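Local atomic coordinates of hypothetical protein (Parabacteroides merdae, PDB entry 4OO3), a protein that is probably an oxidoreductase that binds a nicotinamide dinucleotide cofactor through its Rossmann-fold domain. Residues K107-G112 with A136-K141. Sequence-based numbering, arbitrary orientation.
Sequences KTLEAG and AIAKQK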
ATOM      1  N   LYS A 107      14.611  -1.184 -16.517  1.00 31.99           N
ATOM      2  CA  LYS A 107      14.742  -1.262 -17.975  1.00 32.79           C
ATOM      3  C   LYS A 107      13.692  -0.427 -18.683  1.00 32.44           C
ATOM      4  O   LYS A 107      13.941   0.113 -19.764  1.00 32.14           O
ATOM      5  CB  LYS A 107      14.657  -2.705 -18.455  1.00 33.11           C
ATOM      6  CG  LYS A 107      15.723  -3.599 -17.847  1.00 34.60           C
ATOM      7  CD  LYS A 107      16.050  -4.769 -18.749  1.00 35.83           C
ATOM      8  CE  LYS A 107      16.965  -4.328 -19.876  1.00 37.09           C
ATOM      9  NZ  LYS A 107      17.173  -5.424 -20.850  1.00 40.06           N
ATOM     10  N   THR A 108      12.519  -0.319 -18.067  1.00 31.27           N
ATOM     11  CA  THR A 108      11.443   0.483 -18.625  1.00 29.81           C
ATOM     12  C   THR A 108      11.781   1.973 -18.568  1.00 30.95           C
ATOM     13  O   THR A 108      11.552   2.699 -19.528  1.00 33.95           O
ATOM     14  CB  THR A 108      10.121   0.203 -17.896  1.00 27.06           C
ATOM     15  OG1 THR A 108       9.808  -1.191 -18.005  1.00 26.15           O
ATOM     16  CG2 THR A 108       9.004   1.000 -18.500  1.00 26.90           C
ATOM     17  N   LEU A 109      12.324   2.424 -17.443  1.00 31.43           N
ATOM     18  CA  LEU A 109      12.697   3.831 -17.284  1.00 31.65           C
ATOM     19  C   LEU A 109      13.838   4.227 -18.226  1.00 31.53           C
ATOM     20  O   LEU A 109      13.794   5.300 -18.826  1.00 31.52           O
ATOM     21  CB  LEU A 109      13.077   4.125 -15.831  1.00 31.90           C
ATOM     22  CG  LEU A 109      11.940   4.009 -14.814  1.00 29.93           C
ATOM     23  CD1 LEU A 109      12.508   3.888 -13.408  1.00 29.78           C
ATOM     24  CD2 LEU A 109      10.984   5.189 -14.911  1.00 28.04           C
ATOM     25  N   GLU A 110      14.844   3.362 -18.358  1.00 32.96           N
ATOM     26  CA  GLU A 110      15.904   3.538 -19.364  1.00 34.84           C
ATOM     27  C   GLU A 110      15.345   3.779 -20.763  1.00 36.52           C
ATOM     28  O   GLU A 110      15.939   4.509 -21.554  1.00 37.00           O
ATOM     29  CB  GLU A 110      16.783   2.299 -19.446  1.00 37.48           C
ATOM     30  CG  GLU A 110      17.739   2.121 -18.287  1.00 39.45           C
ATOM     31  CD  GLU A 110      18.641   0.916 -18.476  1.00 43.22           C
ATOM     32  OE1 GLU A 110      18.166  -0.134 -18.984  1.00 44.37           O
ATOM     33  OE2 GLU A 110      19.828   1.022 -18.116  1.00 45.67           O
ATOM     34  N   ALA A 111      14.212   3.149 -21.073  1.00 33.50           N
ATOM     35  CA  ALA A 111      13.586   3.298 -22.380  1.00 33.62           C
ATOM     36  C   ALA A 111      12.719   4.550 -22.490  1.00 34.80           C
ATOM     37  O   ALA A 111      12.060   4.756 -23.512  1.00 36.43           O
ATOM     38  CB  ALA A 111      12.773   2.053 -22.711  1.00 33.08           C
ATOM     39  N   GLY A 112      12.718   5.384 -21.449  1.00 35.89           N
ATOM     40  CA  GLY A 112      11.988   6.653 -21.467  1.00 34.97           C
ATOM     41  C   GLY A 112      10.504   6.502 -21.197  1.00 33.89           C
ATOM     42  O   GLY A 112       9.727   7.391 -21.518  1.00 35.10           O
ATOM     43  N   ALA A 136      17.098   7.674  -9.960  1.00 32.83           N
ATOM     44  CA  ALA A 136      18.125   8.495 -10.611  1.00 34.05           C
ATOM     45  C   ALA A 136      17.887   8.568 -12.121  1.00 34.42           C
ATOM     46  O   ALA A 136      17.996   9.638 -12.724  1.00 35.33           O
ATOM     47  CB  ALA A 136      19.512   7.949 -10.317  1.00 34.39           C
ATOM     48  N   ILE A 137      17.554   7.434 -12.728  1.00 34.73           N
ATOM     49  CA  ILE A 137      17.252   7.396 -14.160  1.00 33.92           C
ATOM     50  C   ILE A 137      15.997   8.206 -14.473  1.00 33.38           C
ATOM     51  O   ILE A 137      15.969   8.965 -15.440  1.00 33.28           O
ATOM     52  CB  ILE A 137      17.083   5.954 -14.669  1.00 35.07           C
ATOM     53  CG1 ILE A 137      18.418   5.204 -14.591  1.00 36.43           C
ATOM     54  CG2 ILE A 137      16.567   5.939 -16.105  1.00 34.39           C
ATOM     55  CD1 ILE A 137      18.246   3.699 -14.523  1.00 37.73           C
ATOM     56  N   ALA A 138      14.960   8.052 -13.656  1.00 31.86           N
ATOM     57  CA  ALA A 138      13.739   8.822 -13.839  1.00 31.34           C
ATOM     58  C   ALA A 138      14.027  10.330 -13.846  1.00 33.78           C
ATOM     59  O   ALA A 138      13.563  11.056 -14.728  1.00 34.86           O
ATOM     60  CB  ALA A 138      12.734   8.478 -12.759  1.00 29.72           C
ATOM     61  N   LYS A 139      14.802  10.779 -12.863  1.00 36.21           N
ATOM     62  CA  LYS A 139      15.223  12.180 -12.734  1.00 40.28           C
ATOM     63  C   LYS A 139      16.035  12.646 -13.948  1.00 42.15           C
ATOM     64  O   LYS A 139      15.745  13.683 -14.533  1.00 41.08           O
ATOM     65  CB  LYS A 139      16.054  12.335 -11.457  1.00 43.78           C
ATOM     66  CG  LYS A 139      16.665  13.706 -11.192  1.00 49.45           C
ATOM     67  CD  LYS A 139      15.699  14.663 -10.504  1.00 56.23           C
ATOM     68  CE  LYS A 139      16.322  15.294  -9.261  1.00 60.67           C
ATOM     69  NZ  LYS A 139      17.649  15.923  -9.514  1.00 63.71           N
ATOM     70  N   GLN A 140      17.062  11.873 -14.297  1.00 45.69           N
ATOM     71  CA  GLN A 140      17.915  12.143 -15.464  1.00 47.87           C
ATOM     72  C   GLN A 140      17.099  12.271 -16.764  1.00 46.91           C
ATOM     73  O   GLN A 140      17.431  13.081 -17.632  1.00 46.73           O
ATOM     74  CB  GLN A 140      19.003  11.046 -15.569  1.00 51.85           C
ATOM     75  CG  GLN A 140      19.401  10.575 -16.965  1.00 58.41           C
ATOM     76  CD  GLN A 140      20.310  11.542 -17.704  1.00 67.33           C
ATOM     77  OE1 GLN A 140      20.872  12.467 -17.119  1.00 76.78           O
ATOM     78  NE2 GLN A 140      20.464  11.322 -19.004  1.00 71.74           N
ATOM     79  N   LYS A 141      16.028  11.487 -16.889  1.00 42.47           N
ATOM     80  CA  LYS A 141      15.208  11.479 -18.108  1.00 41.99           C
ATOM     81  C   LYS A 141      13.909  12.259 -18.016  1.00 42.54           C
ATOM     82  O   LYS A 141      13.116  12.219 -18.946  1.00 44.87           O
ATOM     83  CB  LYS A 141      14.880  10.044 -18.501  1.00 40.44           C
ATOM     84  CG  LYS A 141      16.108   9.245 -18.856  1.00 40.80           C
ATOM     85  CD  LYS A 141      15.731   7.886 -19.393  1.00 41.29           C
ATOM     86  CE  LYS A 141      16.903   7.271 -20.129  1.00 44.59           C
ATOM     87  NZ  LYS A 141      17.014   7.748 -21.537  1.00 43.96           N
TER
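I137 lays its CG2 methyl against the backbone between L109 and E110, with CG2 3.8 Å from E110 N and also touching L109 CB. CG1 sits beside the backbone N of I137 (chi1 -67°), which turns CG2 toward the other helix. The CG1-CD1 branch crosses the E110 side chain at a slant, I137 CD1 lying 4.1 Å from E110 CG. L109 also touches the methyl of A138, L109 CD2 lying 4.3 Å from A138 CB; here the backbones come near each other, L109 CA lying 6.2 Å from A138 CA. Beyond I137, K141 stretches across the end of the opposite helix. Its aliphatic part comes against two carbonyl oxygens, CD 3.3 Å from L109 O and CE 3.3 Å from E110 O. A bend at the last torsion (chi4 -83°) leaves NZ 3.4 Å from E110 O, a position where the ammonium charge could favourably face the helix's C-terminal carbonyls. L109 O is already used by G112 N, within the Schellman motif that ends this helix at a glycine of positive phi. Helices 98-110 and 125-140 thus pack side by side at their C-terminal ends in the Rossmann-fold domain, with L109 also resting on V115 of strand 114-117 and helix 79-86 flanking K107, T108 and A111.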